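Local coordinates for GDSL-like protein (Roseburia intestinalis L1-82, PDB 6HFZ), which is an esterase active on acetylated mannans, from which it removes acetyl groups, and belongs to the GDSL family of the SGNH-hydrolase clan, at residues Tyr174-Val178 with Ala179-Glu183; Glu186-Pro189 with Asp190-His193; Ile239-Gln242 with Asn243-Asn247; Asp309-Ala312 with Glu313-Val316. One frame throughout, in Å; residues are numbered along the deposited sequence.

Interaction 1: residues Tyr174-Val178 with Ala179-Glu183; sequences YPEVV and AGRIE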
ATOM      1  N   TYR A 174      13.412 -13.916 -10.138  1.00 18.60           N
ATOM      2  CA  TYR A 174      12.957 -15.263  -9.711  1.00 17.75           C
ATOM      3  C   TYR A 174      13.464 -16.329 -10.674  1.00 18.22           C
ATOM      4  O   TYR A 174      13.933 -17.360 -10.196  1.00 20.10           O
ATOM      5  CB  TYR A 174      11.443 -15.336  -9.491  1.00 17.55           C
ATOM      6  CG  TYR A 174      10.953 -16.729  -9.201  1.00 17.66           C
ATOM      7  CD1 TYR A 174      11.165 -17.379  -7.987  1.00 20.38           C
ATOM      8  CD2 TYR A 174      10.342 -17.439 -10.218  1.00 18.83           C
ATOM      9  CE1 TYR A 174      10.773 -18.707  -7.808  1.00 19.46           C
ATOM     10  CE2 TYR A 174       9.900 -18.734 -10.040  1.00 22.18           C
ATOM     11  CZ  TYR A 174      10.097 -19.375  -8.824  1.00 20.66           C
ATOM     12  OH  TYR A 174       9.653 -20.684  -8.686  1.00 23.16           O
ATOM     13  N   PRO A 175      13.405 -16.162 -12.017  1.00 20.78           N
ATOM     14  CA  PRO A 175      13.974 -17.170 -12.933  1.00 19.90           C
ATOM     15  C   PRO A 175      15.421 -17.568 -12.632  1.00 19.79           C
ATOM     16  O   PRO A 175      15.739 -18.783 -12.713  1.00 20.40           O
ATOM     17  CB  PRO A 175      13.859 -16.517 -14.320  1.00 22.09           C
ATOM     18  CG  PRO A 175      12.611 -15.631 -14.151  1.00 21.80           C
ATOM     19  CD  PRO A 175      12.701 -15.090 -12.730  1.00 19.26           C
ATOM     20  N   GLU A 176      16.260 -16.595 -12.198  1.00 18.76           N
ATOM     21  CA  GLU A 176      17.658 -16.903 -11.839  1.00 20.05           C
ATOM     22  C   GLU A 176      17.724 -17.645 -10.494  1.00 21.25           C
ATOM     23  O   GLU A 176      18.559 -18.555 -10.309  1.00 22.11           O
ATOM     24  CB  GLU A 176      18.532 -15.642 -11.939  1.00 22.20           C
ATOM     25  CG  GLU A 176      18.714 -15.174 -13.379  1.00 22.86           C
ATOM     26  CD  GLU A 176      19.453 -16.197 -14.237  1.00 26.43           C
ATOM     27  OE1 GLU A 176      20.662 -16.305 -14.075  1.00 26.42           O
ATOM     28  OE2 GLU A 176      18.811 -16.979 -14.962  1.00 27.07           O
ATOM     29  N   VAL A 177      16.779 -17.363  -9.588  1.00 19.02           N
ATOM     30  CA  VAL A 177      16.686 -18.064  -8.308  1.00 19.27           C
ATOM     31  C   VAL A 177      16.246 -19.511  -8.528  1.00 19.47           C
ATOM     32  O   VAL A 177      16.867 -20.461  -8.007  1.00 19.66           O
ATOM     33  CB  VAL A 177      15.777 -17.344  -7.317  1.00 19.09           C
ATOM     34  CG1 VAL A 177      15.493 -18.175  -6.068  1.00 22.14           C
ATOM     35  CG2 VAL A 177      16.367 -15.990  -6.960  1.00 21.58           C
ATOM     36  N   VAL A 178      15.177 -19.706  -9.289  1.00 17.86           N
ATOM     37  CA  VAL A 178      14.657 -21.067  -9.410  1.00 20.53           C
ATOM     38  C   VAL A 178      15.664 -21.962 -10.174  1.00 21.86           C
ATOM     39  O   VAL A 178      15.663 -23.168  -9.980  1.00 21.97           O
ATOM     40  CB  VAL A 178      13.230 -21.079  -9.997  1.00 21.23           C
ATOM     41  CG1 VAL A 178      13.191 -20.829 -11.513  1.00 23.69           C
ATOM     42  CG2 VAL A 178      12.471 -22.361  -9.644  1.00 22.23           C
ATOM     43  N   ALA A 179      16.491 -21.397 -11.052  1.00 20.20           N
ATOM     44  CA  ALA A 179      17.467 -22.171 -11.859  1.00 21.87           C
ATOM     45  C   ALA A 179      18.725 -22.473 -11.041  1.00 23.33           C
ATOM     46  O   ALA A 179      19.627 -23.157 -11.559  1.00 22.10           O
ATOM     47  CB  ALA A 179      17.864 -21.430 -13.118  1.00 24.11           C
ATOM     48  N   GLY A 180      18.819 -21.860  -9.854  1.00 22.78           N
ATOM     49  CA  GLY A 180      19.889 -22.073  -8.892  1.00 24.23           C
ATOM     50  C   GLY A 180      21.131 -21.229  -9.154  1.00 26.69           C
ATOM     51  O   GLY A 180      22.200 -21.525  -8.586  1.00 28.48           O
ATOM     52  N   ARG A 181      21.017 -20.170  -9.953  1.00 24.82           N
ATOM     53  CA  ARG A 181      22.166 -19.290 -10.206  1.00 25.80           C
ATOM     54  C   ARG A 181      22.256 -18.151  -9.205  1.00 23.96           C
ATOM     55  O   ARG A 181      23.327 -17.601  -9.045  1.00 25.78           O
ATOM     56  CB  ARG A 181      22.146 -18.798 -11.649  1.00 29.14           C
ATOM     57  CG  ARG A 181      22.663 -19.898 -12.580  1.00 34.16           C
ATOM     58  CD  ARG A 181      22.762 -19.355 -13.959  1.00 41.51           C
ATOM     59  NE  ARG A 181      21.413 -19.106 -14.427  1.00 43.05           N
ATOM     60  CZ  ARG A 181      20.673 -19.984 -15.112  1.00 44.65           C
ATOM     61  NH1 ARG A 181      21.064 -21.249 -15.228  1.00 43.49           N
ATOM     62  NH2 ARG A 181      19.569 -19.569 -15.708  1.00 33.08           N
ATOM     63  N   ILE A 182      21.162 -17.807  -8.535  1.00 20.61           N
ATOM     64  CA  ILE A 182      21.227 -16.958  -7.347  1.00 23.85           C
ATOM     65  C   ILE A 182      20.680 -17.769  -6.176  1.00 23.94           C
ATOM     66  O   ILE A 182      19.522 -18.261  -6.266  1.00 24.47           O
ATOM     67  CB  ILE A 182      20.372 -15.692  -7.526  1.00 22.42           C
ATOM     68  CG1 ILE A 182      20.834 -14.804  -8.684  1.00 21.89           C
ATOM     69  CG2 ILE A 182      20.257 -14.936  -6.210  1.00 23.73           C
ATOM     70  CD1 ILE A 182      19.906 -13.682  -8.990  1.00 21.46           C
ATOM     71  N   GLU A 183      21.448 -17.929  -5.099  1.00 24.81           N
ATOM     72  CA  GLU A 183      20.876 -18.602  -3.902  1.00 27.24           C
ATOM     73  C   GLU A 183      20.080 -17.549  -3.118  1.00 24.38           C
ATOM     74  O   GLU A 183      20.489 -16.401  -3.044  1.00 22.71           O
ATOM     75  CB  GLU A 183      21.891 -19.291  -2.978  1.00 35.30           C
ATOM     76  CG  GLU A 183      21.267 -20.484  -2.205  1.00 41.35           C
ATOM     77  CD  GLU A 183      20.400 -20.201  -0.965  1.00 49.34           C
ATOM     78  OE1 GLU A 183      20.730 -19.279  -0.200  1.00 41.51           O
ATOM     79  OE2 GLU A 183      19.391 -20.922  -0.745  1.00 49.99           O
TER
HETATM   80  O   HOH W   1      18.348 -20.846  -5.843  1.00 30.86           O

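Interaction 2: residues Glu186-Pro189 with Asp190-His193; sequences EITP and DDLH. With ACT (acetate ion), chain E.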
ATOM      1  N   GLU A 186      21.510 -14.933  -0.748  1.00 24.74           N
ATOM      2  CA  GLU A 186      22.325 -13.894  -1.335  1.00 26.74           C
ATOM      3  C   GLU A 186      21.545 -12.598  -1.528  1.00 23.80           C
ATOM      4  O   GLU A 186      22.173 -11.527  -1.564  1.00 22.73           O
ATOM      5  CB  GLU A 186      22.911 -14.335  -2.677  1.00 27.84           C
ATOM      6  CG  GLU A 186      23.809 -15.545  -2.520  1.00 34.69           C
ATOM      7  CD  GLU A 186      24.526 -15.949  -3.789  1.00 42.07           C
ATOM      8  OE1 GLU A 186      23.839 -16.408  -4.739  1.00 33.30           O
ATOM      9  OE2 GLU A 186      25.779 -15.815  -3.815  1.00 47.53           O
ATOM     10  N   ILE A 187      20.214 -12.684  -1.704  1.00 24.17           N
ATOM     11  CA  ILE A 187      19.431 -11.475  -1.989  1.00 20.92           C
ATOM     12  C   ILE A 187      18.269 -11.244  -1.025  1.00 20.44           C
ATOM     13  O   ILE A 187      17.690 -10.165  -1.117  1.00 20.86           O
ATOM     14  CB  ILE A 187      18.884 -11.476  -3.425  1.00 22.25           C
ATOM     15  CG1 ILE A 187      17.943 -12.659  -3.657  1.00 20.66           C
ATOM     16  CG2 ILE A 187      20.019 -11.365  -4.428  1.00 21.74           C
ATOM     17  CD1 ILE A 187      17.171 -12.541  -4.987  1.00 24.19           C
ATOM     18  N   THR A 188      17.936 -12.205  -0.152  1.00 19.81           N
ATOM     19  CA  THR A 188      16.857 -11.974   0.797  1.00 23.36           C
ATOM     20  C   THR A 188      17.014 -12.912   1.983  1.00 23.76           C
ATOM     21  O   THR A 188      17.232 -14.112   1.817  1.00 23.65           O
ATOM     22  CB  THR A 188      15.487 -12.153   0.129  1.00 23.34           C
ATOM     23  OG1 THR A 188      14.554 -12.122   1.208  1.00 24.65           O
ATOM     24  CG2 THR A 188      15.349 -13.454  -0.622  1.00 26.74           C
ATOM     25  N   PRO A 189      16.917 -12.395   3.236  1.00 23.35           N
ATOM     26  CA  PRO A 189      16.972 -13.261   4.409  1.00 24.96           C
ATOM     27  C   PRO A 189      15.701 -14.056   4.712  1.00 24.17           C
ATOM     28  O   PRO A 189      15.803 -15.011   5.473  1.00 27.20           O
ATOM     29  CB  PRO A 189      17.262 -12.310   5.579  1.00 25.74           C
ATOM     30  CG  PRO A 189      16.757 -10.976   5.095  1.00 24.24           C
ATOM     31  CD  PRO A 189      16.893 -10.970   3.586  1.00 23.40           C
ATOM     32  N   ASP A 190      14.550 -13.694   4.114  1.00 22.39           N
ATOM     33  CA  ASP A 190      13.289 -14.288   4.475  1.00 24.13           C
ATOM     34  C   ASP A 190      12.404 -14.611   3.266  1.00 23.19           C
ATOM     35  O   ASP A 190      11.263 -14.926   3.485  1.00 25.15           O
ATOM     36  CB  ASP A 190      12.485 -13.403   5.423  1.00 25.54           C
ATOM     37  CG  ASP A 190      12.159 -12.023   4.877  1.00 25.10           C
ATOM     38  OD1 ASP A 190      12.310 -11.799   3.671  1.00 26.42           O
ATOM     39  OD2 ASP A 190      11.878 -11.158   5.698  1.00 29.00           O
ATOM     40  N   ASP A 191      12.940 -14.485   2.048  1.00 21.57           N
ATOM     41  CA  ASP A 191      12.274 -14.825   0.788  1.00 24.01           C
ATOM     42  C   ASP A 191      11.212 -13.800   0.403  1.00 23.57           C
ATOM     43  O   ASP A 191      10.520 -13.985  -0.601  1.00 24.62           O
ATOM     44  CB  ASP A 191      11.680 -16.215   0.850  1.00 22.79           C
ATOM     45  CG  ASP A 191      12.768 -17.250   0.858  1.00 25.32           C
ATOM     46  OD1 ASP A 191      13.845 -16.998   0.236  1.00 26.35           O
ATOM     47  OD2 ASP A 191      12.565 -18.257   1.533  1.00 26.46           O
ATOM     48  N   LEU A 192      11.156 -12.672   1.109  1.00 21.61           N
ATOM     49  CA  LEU A 192      10.207 -11.608   0.754  1.00 21.82           C
ATOM     50  C   LEU A 192      10.938 -10.266   0.665  1.00 23.65           C
ATOM     51  O   LEU A 192      10.870  -9.578  -0.363  1.00 22.01           O
ATOM     52  CB  LEU A 192       9.093 -11.573   1.802  1.00 23.49           C
ATOM     53  CG  LEU A 192       8.121 -10.391   1.684  1.00 25.25           C
ATOM     54  CD1 LEU A 192       7.463 -10.353   0.307  1.00 27.64           C
ATOM     55  CD2 LEU A 192       7.054 -10.443   2.770  1.00 28.78           C
ATOM     56  N   HIS A 193      11.613  -9.887   1.765  1.00 22.49           N
ATOM     57  CA  HIS A 193      12.305  -8.596   1.863  1.00 23.57           C
ATOM     58  C   HIS A 193      13.715  -8.705   1.298  1.00 22.63           C
ATOM     59  O   HIS A 193      14.495  -9.523   1.757  1.00 23.46           O
ATOM     60  CB  HIS A 193      12.385  -8.095   3.321  1.00 24.11           C
ATOM     61  CG  HIS A 193      11.033  -8.043   3.945  1.00 27.25           C
ATOM     62  ND1 HIS A 193      10.563  -9.061   4.758  1.00 26.89           N
ATOM     63  CD2 HIS A 193      10.009  -7.177   3.751  1.00 29.53           C
ATOM     64  CE1 HIS A 193       9.300  -8.792   5.096  1.00 31.14           C
ATOM     65  NE2 HIS A 193       8.931  -7.639   4.468  1.00 31.58           N
TER
HETATM   66  C   ACT E 401       5.773  -6.294   3.397  1.00 31.04           C
HETATM   67  O   ACT E 401       6.193  -6.934   4.411  1.00 32.88           O
HETATM   68  OXT ACT E 401       5.098  -5.264   3.480  1.00 25.60           O
HETATM   69  CH3 ACT E 401       6.065  -6.763   2.008  1.00 31.16           C

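Interaction 3: residues Ile239-Gln242 with Asn243-Asn247; sequences IRHQ and NSDEN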
ATOM      1  N   ILE A 239     -12.753   6.387   2.825  1.00 19.38           N
ATOM      2  CA  ILE A 239     -12.607   7.456   3.795  1.00 23.64           C
ATOM      3  C   ILE A 239     -12.252   6.870   5.157  1.00 21.11           C
ATOM      4  O   ILE A 239     -12.996   6.107   5.688  1.00 23.41           O
ATOM      5  CB  ILE A 239     -13.902   8.286   3.825  1.00 27.38           C
ATOM      6  CG1 ILE A 239     -14.100   9.049   2.514  1.00 30.19           C
ATOM      7  CG2 ILE A 239     -13.925   9.213   5.039  1.00 27.10           C
ATOM      8  CD1 ILE A 239     -13.020  10.039   2.207  1.00 33.77           C
ATOM      9  N   ARG A 240     -11.090   7.202   5.716  1.00 22.20           N
ATOM     10  CA  ARG A 240     -10.802   6.743   7.069  1.00 21.53           C
ATOM     11  C   ARG A 240     -11.544   7.618   8.090  1.00 24.15           C
ATOM     12  O   ARG A 240     -11.553   8.851   7.971  1.00 27.18           O
ATOM     13  CB  ARG A 240      -9.329   6.877   7.429  1.00 24.09           C
ATOM     14  CG  ARG A 240      -8.431   5.791   6.894  1.00 23.14           C
ATOM     15  CD  ARG A 240      -6.975   6.098   7.212  1.00 24.57           C
ATOM     16  NE  ARG A 240      -6.459   7.310   6.568  1.00 24.94           N
ATOM     17  CZ  ARG A 240      -5.191   7.700   6.666  1.00 22.94           C
ATOM     18  NH1 ARG A 240      -4.336   6.964   7.351  1.00 21.54           N
ATOM     19  NH2 ARG A 240      -4.786   8.804   6.060  1.00 25.48           N
ATOM     20  N   HIS A 241     -12.115   6.974   9.087  1.00 23.30           N
ATOM     21  CA  HIS A 241     -12.736   7.611  10.274  1.00 24.37           C
ATOM     22  C   HIS A 241     -11.755   7.400  11.425  1.00 20.98           C
ATOM     23  O   HIS A 241     -11.518   6.252  11.858  1.00 20.75           O
ATOM     24  CB  HIS A 241     -14.133   7.038  10.543  1.00 24.41           C
ATOM     25  CG  HIS A 241     -15.090   7.295   9.440  1.00 27.60           C
ATOM     26  ND1 HIS A 241     -16.036   8.327   9.497  1.00 26.41           N
ATOM     27  CD2 HIS A 241     -15.228   6.720   8.225  1.00 26.18           C
ATOM     28  CE1 HIS A 241     -16.724   8.339   8.385  1.00 28.70           C
ATOM     29  NE2 HIS A 241     -16.252   7.383   7.588  1.00 28.60           N
ATOM     30  N   GLN A 242     -11.158   8.493  11.878  1.00 19.69           N
ATOM     31  CA  GLN A 242     -10.170   8.473  12.949  1.00 21.22           C
ATOM     32  C   GLN A 242     -10.611   9.471  14.030  1.00 22.57           C
ATOM     33  O   GLN A 242     -11.758   9.907  14.022  1.00 25.19           O
ATOM     34  CB  GLN A 242      -8.788   8.734  12.376  1.00 20.81           C
ATOM     35  CG  GLN A 242      -8.333   7.600  11.453  1.00 21.14           C
ATOM     36  CD  GLN A 242      -6.898   7.657  11.014  1.00 23.95           C
ATOM     37  OE1 GLN A 242      -6.520   8.467  10.164  1.00 23.83           O
ATOM     38  NE2 GLN A 242      -6.081   6.771  11.573  1.00 21.90           N
ATOM     39  N   ASN A 243      -9.730   9.763  14.989  1.00 22.83           N
ATOM     40  CA  ASN A 243     -10.178  10.389  16.237  1.00 24.23           C
ATOM     41  C   ASN A 243     -10.535  11.868  15.986  1.00 28.30           C
ATOM     42  O   ASN A 243     -11.079  12.460  16.882  1.00 26.63           O
ATOM     43  CB  ASN A 243      -9.227  10.117  17.409  1.00 24.01           C
ATOM     44  CG  ASN A 243      -7.891  10.844  17.378  1.00 24.10           C
ATOM     45  OD1 ASN A 243      -7.811  12.007  16.990  1.00 28.75           O
ATOM     46  ND2 ASN A 243      -6.866  10.209  17.902  1.00 25.51           N
ATOM     47  N   SER A 244     -10.285  12.412  14.778  1.00 29.26           N
ATOM     48  CA  SER A 244     -10.711  13.769  14.394  1.00 31.90           C
ATOM     49  C   SER A 244     -12.194  13.791  13.966  1.00 34.31           C
ATOM     50  O   SER A 244     -12.781  14.862  13.781  1.00 30.09           O
ATOM     51  CB  SER A 244      -9.844  14.311  13.287  1.00 34.33           C
ATOM     52  OG  SER A 244      -9.772  13.385  12.192  1.00 38.17           O
ATOM     53  N   ASP A 245     -12.815  12.616  13.790  1.00 30.34           N
ATOM     54  CA  ASP A 245     -14.167  12.540  13.239  1.00 32.69           C
ATOM     55  C   ASP A 245     -15.189  13.013  14.284  1.00 32.60           C
ATOM     56  O   ASP A 245     -15.196  12.557  15.417  1.00 32.29           O
ATOM     57  CB  ASP A 245     -14.493  11.112  12.802  1.00 35.19           C
ATOM     58  CG  ASP A 245     -15.801  10.972  12.037  1.00 45.38           C
ATOM     59  OD1 ASP A 245     -16.886  11.282  12.613  1.00 50.10           O
ATOM     60  OD2 ASP A 245     -15.733  10.574  10.871  1.00 47.23           O
ATOM     61  N   GLU A 246     -16.107  13.876  13.862  1.00 41.10           N
ATOM     62  CA  GLU A 246     -16.994  14.537  14.832  1.00 49.67           C
ATOM     63  C   GLU A 246     -18.216  13.663  15.191  1.00 51.18           C
ATOM     64  O   GLU A 246     -18.952  14.028  16.123  1.00 56.10           O
ATOM     65  CB  GLU A 246     -17.407  15.929  14.341  1.00 51.27           C
ATOM     66  CG  GLU A 246     -17.998  15.975  12.941  1.00 56.61           C
ATOM     67  CD  GLU A 246     -18.518  17.351  12.539  1.00 61.75           C
ATOM     68  OE1 GLU A 246     -17.877  18.363  12.912  1.00 66.98           O
ATOM     69  OE2 GLU A 246     -19.576  17.413  11.872  1.00 60.77           O
ATOM     70  N   ASN A 247     -18.445  12.534  14.500  1.00 43.05           N
ATOM     71  CA  ASN A 247     -19.637  11.698  14.759  1.00 48.30           C
ATOM     72  C   ASN A 247     -19.344  10.518  15.702  1.00 44.53           C
ATOM     73  O   ASN A 247     -20.209   9.678  15.947  1.00 47.38           O
ATOM     74  CB  ASN A 247     -20.236  11.169  13.456  1.00 51.40           C
ATOM     75  CG  ASN A 247     -20.933  12.269  12.691  1.00 57.81           C
ATOM     76  OD1 ASN A 247     -21.888  12.859  13.193  1.00 60.82           O
ATOM     77  ND2 ASN A 247     -20.425  12.580  11.509  1.00 60.93           N
TER
HETATM   78  O   HOH W   2     -11.418  11.164  10.706  1.00 33.00           O

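Interaction 4: residues Asp309-Ala312 with Glu313-Val316; sequences DGDA and EHAV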
ATOM      1  N   ASP A 309     -24.370  -2.148  12.231  1.00 29.56           N
ATOM      2  CA  ASP A 309     -25.828  -1.949  12.165  1.00 33.70           C
ATOM      3  C   ASP A 309     -26.556  -2.902  13.135  1.00 39.08           C
ATOM      4  O   ASP A 309     -27.575  -3.505  12.765  1.00 41.04           O
ATOM      5  CB  ASP A 309     -26.293  -2.187  10.720  1.00 33.41           C
ATOM      6  CG  ASP A 309     -25.765  -1.163   9.730  1.00 29.36           C
ATOM      7  OD1 ASP A 309     -25.636   0.019  10.148  1.00 29.71           O
ATOM      8  OD2 ASP A 309     -25.486  -1.560   8.542  1.00 33.52           O
ATOM      9  N   GLY A 310     -25.977  -3.105  14.322  1.00 35.38           N
ATOM     10  CA  GLY A 310     -26.535  -3.964  15.371  1.00 41.39           C
ATOM     11  C   GLY A 310     -26.596  -5.448  15.029  1.00 43.25           C
ATOM     12  O   GLY A 310     -27.251  -6.221  15.738  1.00 48.81           O
ATOM     13  N   ASP A 311     -25.896  -5.894  13.986  1.00 40.22           N
ATOM     14  CA  ASP A 311     -25.904  -7.297  13.594  1.00 36.41           C
ATOM     15  C   ASP A 311     -24.938  -8.047  14.521  1.00 37.24           C
ATOM     16  O   ASP A 311     -23.894  -8.577  14.095  1.00 38.40           O
ATOM     17  CB  ASP A 311     -25.557  -7.452  12.112  1.00 39.09           C
ATOM     18  CG  ASP A 311     -25.735  -8.851  11.548  1.00 42.93           C
ATOM     19  OD1 ASP A 311     -26.185  -9.749  12.299  1.00 46.80           O
ATOM     20  OD2 ASP A 311     -25.342  -9.044  10.381  1.00 49.82           O
ATOM     21  N   ALA A 312     -25.288  -8.061  15.812  1.00 40.03           N
ATOM     22  CA  ALA A 312     -24.383  -8.434  16.887  1.00 39.71           C
ATOM     23  C   ALA A 312     -24.171  -9.943  16.897  1.00 39.95           C
ATOM     24  O   ALA A 312     -23.137 -10.415  17.397  1.00 38.38           O
ATOM     25  CB  ALA A 312     -24.906  -7.961  18.225  1.00 42.22           C
ATOM     26  N   GLU A 313     -25.146 -10.683  16.363  1.00 43.70           N
ATOM     27  CA  GLU A 313     -25.042 -12.127  16.252  1.00 43.29           C
ATOM     28  C   GLU A 313     -23.959 -12.479  15.220  1.00 42.59           C
ATOM     29  O   GLU A 313     -23.480 -13.612  15.206  1.00 43.36           O
ATOM     30  CB  GLU A 313     -26.397 -12.758  15.894  1.00 44.79           C
ATOM     31  CG  GLU A 313     -27.462 -12.623  16.976  1.00 45.13           C
ATOM     32  CD  GLU A 313     -27.276 -13.501  18.212  1.00 47.33           C
ATOM     33  OE1 GLU A 313     -26.341 -14.320  18.217  1.00 45.43           O
ATOM     34  OE2 GLU A 313     -28.069 -13.367  19.177  1.00 39.41           O
ATOM     35  N   HIS A 314     -23.577 -11.508  14.381  1.00 40.62           N
ATOM     36  CA  HIS A 314     -22.520 -11.688  13.345  1.00 38.92           C
ATOM     37  C   HIS A 314     -21.310 -10.743  13.527  1.00 35.59           C
ATOM     38  O   HIS A 314     -20.630 -10.383  12.545  1.00 36.56           O
ATOM     39  CB  HIS A 314     -23.143 -11.510  11.964  1.00 39.95           C
ATOM     40  CG  HIS A 314     -24.147 -12.572  11.687  1.00 49.60           C
ATOM     41  ND1 HIS A 314     -25.509 -12.337  11.776  1.00 54.10           N
ATOM     42  CD2 HIS A 314     -23.990 -13.887  11.404  1.00 53.47           C
ATOM     43  CE1 HIS A 314     -26.156 -13.457  11.508  1.00 58.51           C
ATOM     44  NE2 HIS A 314     -25.246 -14.423  11.273  1.00 59.87           N
ATOM     45  N   ALA A 315     -21.006 -10.387  14.780  1.00 33.32           N
ATOM     46  CA  ALA A 315     -19.829  -9.681  15.133  1.00 29.96           C
ATOM     47  C   ALA A 315     -18.583 -10.408  14.593  1.00 28.51           C
ATOM     48  O   ALA A 315     -18.529 -11.648  14.558  1.00 30.77           O
ATOM     49  CB  ALA A 315     -19.765  -9.547  16.641  1.00 31.03           C
ATOM     50  N   VAL A 316     -17.569  -9.626  14.183  1.00 25.36           N
ATOM     51  CA  VAL A 316     -16.275 -10.130  13.830  1.00 23.89           C
ATOM     52  C   VAL A 316     -15.306  -9.878  14.983  1.00 23.96           C
ATOM     53  O   VAL A 316     -15.192  -8.757  15.495  1.00 22.11           O
ATOM     54  CB  VAL A 316     -15.752  -9.521  12.518  1.00 25.69           C
ATOM     55  CG1 VAL A 316     -14.335  -9.944  12.198  1.00 25.86           C
ATOM     56  CG2 VAL A 316     -16.696  -9.842  11.379  1.00 27.53           C
TER
HETATM   57  O   HOH W   3     -21.947  -7.167  12.710  1.00 26.56           O

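Interaction 1: residues Tyr174-Val178 with Ala179-Glu183
Glu176 and Arg181 meet in a salt bridge round the C-terminal end of helix 173-178, where a Schellman motif turns the chain into the loop that leads toward helix 196-215. Gly180, at positive phi, is the first residue to leave helical backbone angles, and its N reaches back to Val177 O at 3.0 Å. Glu176 O takes two backbone donors: Arg181 N at 3.0 Å, lying nearly on the line of the carbonyl, and Ile182 N at 3.2 Å, well above the carbonyl plane. The same glutamate sends its side chain after the turning backbone, bending at chi2 (-63°) to bring the carboxylate beside the arginine. Arg181 grips it side-on, NE giving to Glu176 OE1 at 2.9 Å and NH2 to Glu176 OE2 at 2.8 Å, both on the syn side; the two planes are inclined by 35°. Ala179 CB rests against one face of the guanidinium, near its rim. Gln4 N is a second donor to Glu176 OE1. Were an alanine to stand in place of this glutamate, the guanidinium would probably lose its anionic mate and be able to swing off the helix end, and Gln4 N would lose an acceptor. Val177 and Ile182, both buried, cross at about a right angle, with Val177 CG2 4.1 Å from Ile182 CB, and a water donates to both Val177 O (2.7 Å) and Ile182 O.

Interaction 2: residues Glu186-Pro189 with Asp190-His193
Thr188 OG1 donates to the carbonyl oxygen of His193 at 2.7 Å, approaching from above the carbonyl plane. The same hydroxyl oxygen also accepts two weak backbone bonds, from Asp190 N at 3.3 Å and Asp191 N at 3.0 Å, drawing the loop round a single hydroxyl. Inside that loop the Asp190 carboxylate turns toward the backbone that follows it, chi1 of 59° setting CG between N and the carbonyl carbon. There OD1 of Asp190 accepts from Leu192 N (2.9 Å) and His193 N (2.8 Å), an Asx turn and Asx motif, while Asp190 OD2 takes His193 ND1 at 2.6 Å, in the ring plane and almost straight (173°). A leucine in place of this aspartate would probably leave ND1 and both backbone N-H groups without their acceptor and the imidazole less firmly fixed in rotation. Leu192 CG lies over the centre of one ring face. At the far edge, His193 NE2 donates to an acetate oxygen at 2.8 Å, and that ion is also held by Ser41 N, Gly81 N and Asn110 ND2. Farther out, Arg185 pairs with Asp191. The geometry is consistent with a Ser41-His193-Asp190 triad beside an acetate-filled oxyanion hole, as in SGNH hydrolases.

Interaction 3: residues Ile239-Gln242 with Asn243-Asn247
The imidazole of His241 and the carboxylate of Asp245 meet with their planes 38° apart, neither stacked nor coplanar. The ring presents its ND1 edge, and Asp245 OD2 sits 2.7 Å from His241 ND1, tilted 25° from the ring plane; seen from the other partner, the nitrogen comes in above the carboxylate plane. The bond is correspondingly bent. Close by, where the strand gives way to the turn, the amide oxygen Gln242 OE1 lies above one face of the Arg240 guanidinium, displaced toward its rim.

This histidine-carboxylate bond spans a type I beta turn, Gln242 to Asp245, at the end of strand 237-241 in the beta-sheet part of the protein. The turn is closed by Asp245 N, which donates to Gln242 O at 2.9 Å, and it folds the aspartate back over the last strand residue. With CG of Asp245 anti to its own N (chi1 -172°), the carboxylate reaches past the turn to the imidazole. A water adds a second bridge, accepting from Gln242 N at 2.9 Å and lying 3.1 Å from Ser244 OG in a further hydrogen bond.

Strands and loops nearby flank this corner: Gln242 NE2 donates to Val364 O in strand 361-370, Asn243 ND2 to Asp256 O and Gly270 O, and the His241 side chain touches Leu282 and Val284 of strand 279-286. The second carboxylate oxygen works on the outgoing chain, where an Asx turn forms as Asp245 OD1 accepts Asn247 N at 2.7 Å, nearly in line with the C-O bond.

Interaction 4: residues Asp309-Ala312 with Glu313-Val316
The loop of a beta hairpin, joining antiparallel neighbours 303-308 and 316-319, is pinned by Asp311 and His314 through side chain and backbone alike. His314 ND1 donates to Asp311 OD1 at 2.7 Å; the oxygen lies in the ring plane and is met on its syn side. Carboxylate and imidazole are steeply inclined, 68° apart, so the ring turns its edge to the acid without lying flat beside it. The extended first torsion of Asp311 (chi1 -171°) carries the carboxylate over to the histidine three residues on. A second, backbone link runs from His314 N to Asp311 O at 3.0 Å, and Ala315 N makes a weak bond to Ala312 O at 3.4 Å. Asp311 is also the centre of an inverse gamma turn, with a weak bond from Ala312 N to Gly310 O. A water donates to Asp311 O at 2.8 Å and, weakly, to His314 O. Ala312 and Ala315 touch Ile307 of strand 303-308, while the Asp309 carboxylate accepts from His344 ND1 and Lys345 N. The carboxylate on ND1 would probably polarise the imidazole and favour its protonated form, though solvent at this exposed site is likely to temper the effect.

Interactions 1 and 2 belong to the GDSL family region and follow one another along the chain; they touch where Ile187 packs on Val177 and Ile182, so the helix end and the putative catalytic loop share apolar contacts. Interactions 3 and 4 lie among the beta sheets, their centres 21 Å apart, without touching. Both are surface contacts, whereas the first two are partly buried. Interactions 2, 3 and 4 each join a histidine ND1 to an aspartate, yet only in interaction 2 does the ring's other nitrogen hold the acetate. Interaction 1 instead pairs glutamate with arginine. Centres of interactions 2 and 3 are 38 Å apart, on opposite sides of the chain's centre.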